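Long-range contact in protein FimX (Pseudomonas aeruginosa PAO1, PDB 3HV8), which carries an EAL domain, a barrel-like alpha/beta fold, which in this model holds the ligand C2E in a pocket: residues H219-A233 against L239-Y251. Sequence-based numbering, arbitrary orientation. Where two conformers were deposited one is given.
Sequences HEQQKLSIVPFVESA and LWQAGATYIQGYY. With C2E (9,9'-[(2R,3R,3aS,5S,7aR,9R,10R,10aS,12S,14aR)-3,5,10,12-tetrahydroxy-5,12-dioxidooctahydro-2H,7H-difuro[3,2-d:3',2'-j][1,3,7,9,2,8]tetraoxadiphosphacyclododecine-2,9-diyl]bis(2-amino-1,9-dihydro-6H-purin-6-one)), chain B.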
loop_
_atom_site.group_PDB
_atom_site.type_symbol
_atom_site.label_atom_id
_atom_site.label_comp_id
_atom_site.label_asym_id
_atom_site.label_seq_id
_atom_site.Cartn_x
_atom_site.Cartn_y
_atom_site.Cartn_z
ATOM N N HIS A 219 -16.145 -7.230 -5.682
ATOM C CA HIS A 219 -16.052 -8.129 -6.817
ATOM C C HIS A 219 -17.072 -7.793 -7.918
ATOM O O HIS A 219 -16.747 -7.878 -9.090
ATOM C CB HIS A 219 -16.150 -9.578 -6.358
ATOM C CG HIS A 219 -15.003 -9.988 -5.494
ATOM N ND1 HIS A 219 -14.955 -11.195 -4.828
ATOM C CD2 HIS A 219 -13.872 -9.325 -5.149
ATOM C CE1 HIS A 219 -13.831 -11.270 -4.138
ATOM N NE2 HIS A 219 -13.165 -10.139 -4.299
ATOM N N GLU A 220 -18.280 -7.401 -7.535
ATOM C CA GLU A 220 -19.241 -6.947 -8.534
ATOM C C GLU A 220 -18.636 -5.815 -9.350
ATOM O O GLU A 220 -18.851 -5.725 -10.558
ATOM C CB GLU A 220 -20.554 -6.509 -7.892
ATOM C CG GLU A 220 -21.341 -7.648 -7.272
ATOM C CD GLU A 220 -21.763 -8.687 -8.288
ATOM O OE1 GLU A 220 -21.876 -8.346 -9.486
ATOM O OE2 GLU A 220 -21.978 -9.849 -7.884
ATOM N N GLN A 221 -17.856 -4.968 -8.683
ATOM C CA GLN A 221 -17.220 -3.823 -9.333
ATOM C C GLN A 221 -15.881 -4.210 -9.977
ATOM O O GLN A 221 -15.133 -3.352 -10.450
ATOM C CB GLN A 221 -17.007 -2.670 -8.337
ATOM C CG GLN A 221 -18.257 -2.226 -7.613
ATOM C CD GLN A 221 -19.259 -1.656 -8.572
ATOM O OE1 GLN A 221 -18.886 -1.064 -9.588
ATOM N NE2 GLN A 221 -20.543 -1.835 -8.272
ATOM N N GLN A 222 -15.594 -5.510 -10.003
ATOM C CA GLN A 222 -14.417 -6.063 -10.668
ATOM C C GLN A 222 -13.107 -5.550 -10.058
ATOM O O GLN A 222 -12.096 -5.415 -10.741
ATOM C CB GLN A 222 -14.480 -5.826 -12.176
ATOM C CG GLN A 222 -15.524 -6.715 -12.844
ATOM C CD GLN A 222 -16.287 -6.003 -13.928
ATOM O OE1 GLN A 222 -17.445 -6.326 -14.203
ATOM N NE2 GLN A 222 -15.655 -5.009 -14.539
ATOM N N LYS A 223 -13.142 -5.302 -8.754
ATOM C CA LYS A 223 -11.944 -4.931 -8.007
ATOM C C LYS A 223 -11.415 -6.138 -7.262
ATOM O O LYS A 223 -12.193 -6.926 -6.707
ATOM C CB LYS A 223 -12.258 -3.831 -7.006
ATOM C CG LYS A 223 -12.887 -2.566 -7.607
ATOM C CD LYS A 223 -12.072 -2.029 -8.762
ATOM C CE LYS A 223 -12.613 -0.659 -9.202
ATOM N NZ LYS A 223 -11.911 -0.168 -10.396
ATOM N N LEU A 224 -10.099 -6.295 -7.265
ATOM C CA LEU A 224 -9.452 -7.347 -6.480
ATOM C C LEU A 224 -9.422 -6.981 -5.007
ATOM O O LEU A 224 -8.866 -5.951 -4.631
ATOM C CB LEU A 224 -8.025 -7.564 -6.965
ATOM C CG LEU A 224 -7.906 -7.939 -8.446
ATOM C CD1 LEU A 224 -6.519 -7.650 -8.972
ATOM C CD2 LEU A 224 -8.250 -9.406 -8.590
ATOM N N SER A 225 -10.006 -7.818 -4.161
ATOM C CA SER A 225 -10.007 -7.549 -2.728
ATOM C C SER A 225 -8.740 -8.042 -2.035
ATOM O O SER A 225 -8.237 -9.132 -2.320
ATOM C CB SER A 225 -11.232 -8.196 -2.079
ATOM O OG SER A 225 -11.294 -9.589 -2.380
ATOM N N ILE A 226 -8.218 -7.216 -1.138
ATOM C CA ILE A 226 -7.129 -7.628 -0.256
ATOM C C ILE A 226 -7.629 -7.437 1.168
ATOM O O ILE A 226 -8.097 -6.359 1.528
ATOM C CB ILE A 226 -5.862 -6.765 -0.439
ATOM C CG1 ILE A 226 -5.399 -6.777 -1.901
ATOM C CG2 ILE A 226 -4.785 -7.249 0.515
ATOM C CD1 ILE A 226 -4.271 -5.769 -2.221
ATOM N N VAL A 227 -7.557 -8.486 1.983
ATOM C CA VAL A 227 -7.968 -8.367 3.374
ATOM C C VAL A 227 -6.773 -8.555 4.283
ATOM O O VAL A 227 -6.149 -9.616 4.294
ATOM C CB VAL A 227 -9.050 -9.394 3.745
ATOM C CG1 VAL A 227 -9.489 -9.190 5.176
ATOM C CG2 VAL A 227 -10.246 -9.228 2.818
ATOM N N PRO A 228 -6.424 -7.517 5.036
ATOM C CA PRO A 228 -5.247 -7.581 5.890
ATOM C C PRO A 228 -5.589 -7.953 7.336
ATOM O O PRO A 228 -6.742 -8.267 7.656
ATOM C CB PRO A 228 -4.747 -6.135 5.839
ATOM C CG PRO A 228 -6.020 -5.345 5.841
ATOM C CD PRO A 228 -7.014 -6.165 5.020
ATOM N N PHE A 229 -4.572 -7.890 8.189
ATOM C CA PHE A 229 -4.706 -8.164 9.630
ATOM C C PHE A 229 -5.135 -9.602 9.932
ATOM O O PHE A 229 -5.787 -9.868 10.944
ATOM C CB PHE A 229 -5.644 -7.151 10.303
ATOM C CG PHE A 229 -5.000 -5.808 10.571
ATOM C CD1 PHE A 229 -4.794 -5.370 11.871
ATOM C CD2 PHE A 229 -4.590 -4.997 9.529
ATOM C CE1 PHE A 229 -4.198 -4.142 12.127
ATOM C CE2 PHE A 229 -3.987 -3.757 9.777
ATOM C CZ PHE A 229 -3.795 -3.339 11.078
ATOM N N VAL A 230 -4.776 -10.528 9.051
ATOM C CA VAL A 230 -5.044 -11.939 9.323
ATOM C C VAL A 230 -4.072 -12.417 10.401
ATOM O O VAL A 230 -2.865 -12.482 10.180
ATOM C CB VAL A 230 -4.929 -12.796 8.050
ATOM C CG1 VAL A 230 -5.171 -14.282 8.388
ATOM C CG2 VAL A 230 -5.924 -12.326 6.999
ATOM N N GLU A 231 -4.603 -12.742 11.579
ATOM C CA GLU A 231 -3.755 -13.199 12.679
ATOM C C GLU A 231 -4.154 -14.567 13.214
ATOM O O GLU A 231 -3.585 -15.016 14.211
ATOM C CB GLU A 231 -3.767 -12.191 13.826
ATOM C CG GLU A 231 -3.326 -10.781 13.393
ATOM C CD GLU A 231 -3.008 -9.880 14.569
ATOM O OE1 GLU A 231 -3.196 -8.652 14.444
ATOM O OE2 GLU A 231 -2.577 -10.398 15.620
ATOM N N SER A 232 -5.105 -15.227 12.557
ATOM C CA SER A 232 -5.633 -16.509 13.047
ATOM C C SER A 232 -6.131 -17.390 11.907
ATOM O O SER A 232 -6.520 -16.889 10.848
ATOM C CB SER A 232 -6.776 -16.293 14.046
ATOM O OG SER A 232 -7.921 -15.706 13.453
ATOM N N ALA A 233 -6.138 -18.699 12.143
ATOM C CA ALA A 233 -6.660 -19.660 11.174
ATOM C C ALA A 233 -8.146 -19.464 10.896
ATOM O O ALA A 233 -8.584 -19.591 9.747
ATOM C CB ALA A 233 -6.396 -21.085 11.657
ATOM N N LEU A 239 -12.110 -15.733 5.483
ATOM C CA LEU A 239 -11.824 -14.868 4.345
ATOM C C LEU A 239 -11.777 -15.673 3.070
ATOM O O LEU A 239 -12.249 -15.244 2.023
ATOM C CB LEU A 239 -10.495 -14.146 4.543
ATOM C CG LEU A 239 -10.583 -13.046 5.586
ATOM C CD1 LEU A 239 -9.200 -12.534 5.991
ATOM C CD2 LEU A 239 -11.492 -11.929 5.077
ATOM N N TRP A 240 -11.215 -16.873 3.160
ATOM C CA TRP A 240 -11.142 -17.757 2.011
ATOM C C TRP A 240 -12.549 -18.149 1.547
ATOM O O TRP A 240 -12.833 -18.171 0.345
ATOM C CB TRP A 240 -10.296 -18.992 2.359
ATOM C CG TRP A 240 -9.681 -19.675 1.172
ATOM C CD1 TRP A 240 -8.388 -19.580 0.751
ATOM C CD2 TRP A 240 -10.337 -20.565 0.263
ATOM N NE1 TRP A 240 -8.195 -20.357 -0.366
ATOM C CE2 TRP A 240 -9.377 -20.971 -0.688
ATOM C CE3 TRP A 240 -11.636 -21.067 0.167
ATOM C CZ2 TRP A 240 -9.679 -21.850 -1.723
ATOM C CZ3 TRP A 240 -11.935 -21.937 -0.866
ATOM C CH2 TRP A 240 -10.962 -22.317 -1.799
ATOM N N GLN A 241 -13.440 -18.435 2.496
ATOM C CA GLN A 241 -14.814 -18.783 2.157
ATOM C C GLN A 241 -15.627 -17.577 1.697
ATOM O O GLN A 241 -16.552 -17.714 0.896
ATOM C CB GLN A 241 -15.484 -19.478 3.339
ATOM C CG GLN A 241 -14.756 -20.742 3.732
ATOM C CD GLN A 241 -14.790 -21.808 2.645
ATOM O OE1 GLN A 241 -13.831 -22.562 2.468
ATOM N NE2 GLN A 241 -15.898 -21.882 1.921
ATOM N N ALA A 242 -15.266 -16.394 2.195
ATOM C CA ALA A 242 -15.929 -15.158 1.787
ATOM C C ALA A 242 -15.499 -14.718 0.382
ATOM O O ALA A 242 -16.116 -13.835 -0.218
ATOM C CB ALA A 242 -15.680 -14.055 2.805
ATOM N N GLY A 243 -14.444 -15.336 -0.142
ATOM C CA GLY A 243 -14.018 -15.088 -1.510
ATOM C C GLY A 243 -12.927 -14.038 -1.706
ATOM O O GLY A 243 -12.624 -13.663 -2.845
ATOM N N ALA A 244 -12.309 -13.587 -0.624
ATOM C CA ALA A 244 -11.209 -12.614 -0.731
ATOM C C ALA A 244 -10.191 -13.060 -1.783
ATOM O O ALA A 244 -9.791 -14.237 -1.808
ATOM C CB ALA A 244 -10.520 -12.469 0.606
ATOM N N THR A 245 -9.730 -12.148 -2.642
ATOM C CA THR A 245 -8.734 -12.564 -3.634
ATOM C C THR A 245 -7.306 -12.643 -3.080
ATOM O O THR A 245 -6.500 -13.441 -3.571
ATOM C CB THR A 245 -8.768 -11.762 -4.958
ATOM O OG1 THR A 245 -9.020 -10.396 -4.672
ATOM C CG2 THR A 245 -9.886 -12.276 -5.859
ATOM N N TYR A 246 -7.009 -11.819 -2.070
ATOM C CA TYR A 246 -5.714 -11.802 -1.417
ATOM C C TYR A 246 -5.881 -11.561 0.069
ATOM O O TYR A 246 -6.845 -10.916 0.502
ATOM C CB TYR A 246 -4.816 -10.658 -1.934
ATOM C CG TYR A 246 -4.531 -10.652 -3.412
ATOM C CD1 TYR A 246 -3.370 -11.218 -3.917
ATOM C CD2 TYR A 246 -5.398 -10.019 -4.301
ATOM C CE1 TYR A 246 -3.100 -11.207 -5.284
ATOM C CE2 TYR A 246 -5.139 -10.012 -5.657
ATOM C CZ TYR A 246 -3.981 -10.587 -6.137
ATOM O OH TYR A 246 -3.707 -10.567 -7.494
ATOM N N ILE A 247 -4.922 -12.084 0.831
ATOM C CA ILE A 247 -4.852 -11.820 2.260
ATOM C C ILE A 247 -3.437 -11.445 2.705
ATOM O O ILE A 247 -2.449 -11.681 2.000
ATOM C CB ILE A 247 -5.389 -13.022 3.084
ATOM C CG1 ILE A 247 -4.589 -14.284 2.755
ATOM C CG2 ILE A 247 -6.895 -13.194 2.862
ATOM C CD1 ILE A 247 -4.969 -15.487 3.641
ATOM N N GLN A 248 -3.354 -10.830 3.880
ATOM C CA GLN A 248 -2.101 -10.386 4.446
ATOM C C GLN A 248 -2.264 -10.371 5.964
ATOM O O GLN A 248 -3.372 -10.148 6.473
ATOM C CB GLN A 248 -1.790 -8.969 3.951
ATOM C CG GLN A 248 -0.383 -8.499 4.254
ATOM C CD GLN A 248 -0.245 -7.003 4.074
ATOM O OE1 GLN A 248 -1.080 -6.235 4.542
ATOM N NE2 GLN A 248 0.816 -6.589 3.411
ATOM N N GLY A 249 -1.165 -10.599 6.677
ATOM C CA GLY A 249 -1.205 -10.502 8.126
ATOM C C GLY A 249 -0.052 -11.201 8.796
ATOM O O GLY A 249 0.698 -11.943 8.162
ATOM N N TYR A 250 0.102 -10.934 10.088
ATOM C CA TYR A 250 1.128 -11.595 10.884
ATOM C C TYR A 250 1.044 -13.124 10.797
ATOM O O TYR A 250 2.065 -13.806 10.868
ATOM C CB TYR A 250 1.036 -11.151 12.352
ATOM C CG TYR A 250 1.417 -9.714 12.629
ATOM C CD1 TYR A 250 0.867 -9.030 13.710
ATOM C CD2 TYR A 250 2.329 -9.037 11.825
ATOM C CE1 TYR A 250 1.212 -7.710 13.975
ATOM C CE2 TYR A 250 2.677 -7.720 12.086
ATOM C CZ TYR A 250 2.121 -7.063 13.162
ATOM O OH TYR A 250 2.466 -5.751 13.421
ATOM N N TYR A 251 -0.168 -13.654 10.657
ATOM C CA TYR A 251 -0.368 -15.110 10.572
ATOM C C TYR A 251 0.356 -15.724 9.369
ATOM O O TYR A 251 0.855 -16.848 9.441
ATOM C CB TYR A 251 -1.855 -15.469 10.529
ATOM C CG TYR A 251 -2.150 -16.925 10.844
ATOM C CD1 TYR A 251 -2.404 -17.841 9.829
ATOM C CD2 TYR A 251 -2.176 -17.376 12.159
ATOM C CE1 TYR A 251 -2.675 -19.176 10.118
ATOM C CE2 TYR A 251 -2.447 -18.711 12.459
ATOM C CZ TYR A 251 -2.698 -19.600 11.434
ATOM O OH TYR A 251 -2.970 -20.923 11.732
HETATM P P1 C2E B . -1.209 0.795 7.050
HETATM O O2P C2E B . -2.361 0.518 5.978
HETATM O O1P C2E B . -1.869 0.818 8.371
HETATM O "O5'" C2E B . -0.134 -0.373 7.183
HETATM C "C5'" C2E B . -0.490 -1.516 7.985
HETATM C "C4'" C2E B . 0.047 -1.452 9.431
HETATM O "O4'" C2E B . -0.309 -2.680 10.110
HETATM C "C3'" C2E B . 1.565 -1.479 9.308
HETATM O "O3'" C2E B . 2.138 -0.649 10.329
HETATM C "C2'" C2E B . 1.935 -2.973 9.463
HETATM O "O2'" C2E B . 3.220 -3.185 10.017
HETATM C "C1'" C2E B . 0.849 -3.436 10.434
HETATM N N9 C2E B . 0.520 -4.851 10.354
HETATM C C8 C2E B . 0.809 -5.719 9.327
HETATM N N7 C2E B . 0.197 -6.863 9.532
HETATM C C5 C2E B . -0.492 -6.783 10.708
HETATM C C6 C2E B . -1.306 -7.690 11.424
HETATM O O6 C2E B . -1.579 -8.818 11.008
HETATM N N1 C2E B . -1.810 -7.256 12.588
HETATM C C2 C2E B . -1.555 -6.009 13.066
HETATM N N2 C2E B . -2.112 -5.636 14.262
HETATM N N3 C2E B . -0.801 -5.156 12.412
HETATM C C4 C2E B . -0.272 -5.514 11.241
HETATM P P11 C2E B . 3.323 0.343 9.882
HETATM O O21 C2E B . 3.835 1.083 11.174
HETATM O O11 C2E B . 4.357 -0.376 9.112
HETATM O O5A C2E B . 2.629 1.360 8.883
HETATM C C5A C2E B . 1.578 2.206 9.370
HETATM C C4A C2E B . 1.165 3.218 8.305
HETATM O O4A C2E B . 2.291 4.044 7.975
HETATM C C3A C2E B . 0.728 2.603 6.974
HETATM O O3A C2E B . -0.655 2.271 6.948
HETATM C C2A C2E B . 0.935 3.790 6.031
HETATM O O2A C2E B . -0.122 4.750 6.198
HETATM C C1A C2E B . 2.195 4.435 6.621
HETATM N N91 C2E B . 3.360 3.933 5.903
HETATM C C81 C2E B . 4.121 2.831 6.174
HETATM N N71 C2E B . 5.069 2.752 5.281
HETATM C C51 C2E B . 5.007 3.830 4.443
HETATM C C61 C2E B . 5.755 4.303 3.346
HETATM O O61 C2E B . 6.683 3.665 2.833
HETATM N N11 C2E B . 5.333 5.474 2.801
HETATM C C21 C2E B . 4.255 6.174 3.272
HETATM N N21 C2E B . 3.872 7.321 2.638
HETATM N N31 C2E B . 3.534 5.735 4.271
HETATM C C41 C2E B . 3.908 4.594 4.862
HETATM O O HOH W 1 -1.902 -7.001 7.221
#
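Ser225 and Thr245 lock two parallel strands together. Ser225 O accepts twice: Thr245 OG1 donates in the carbonyl plane at 2.8 Å, while Tyr246 N comes nearly end-on to the C=O. Serine suits the spot because its short hydroxyl, with OG between backbone N and carbonyl carbon (chi1 55°), takes the Thr245 N-H at 3.0 Å and shares a hydrogen bond with His219 NE2. Val227 N bonds to Tyr246 O and its O receives Gln248 N. Further along, Gln248 O takes Val230 N. Phe229 N instead gives its hydrogen to a water that also reaches Gln248 OE1, which Lys193 holds too; Glu52 accepts from Gln248 NE2.

Following residues supply part of the C2E pocket. The Glu231 carboxylate suits a guanine N-H, OE1 accepting from C2E N1 at 2.7 Å; Tyr250 N donates to O6. That flat base lies between the flat rings of Tyr250 and Phe229, its C6 centred over Tyr250. Gly249, lacking a side chain, admits Val230 O to its CA.

Branched Val227 and Val230 pack tightly on Leu239 of helix 233-242, the beta-alpha-beta crossover between strands 224-227 and 246-247, which lie between strands 191-194 and 33-42.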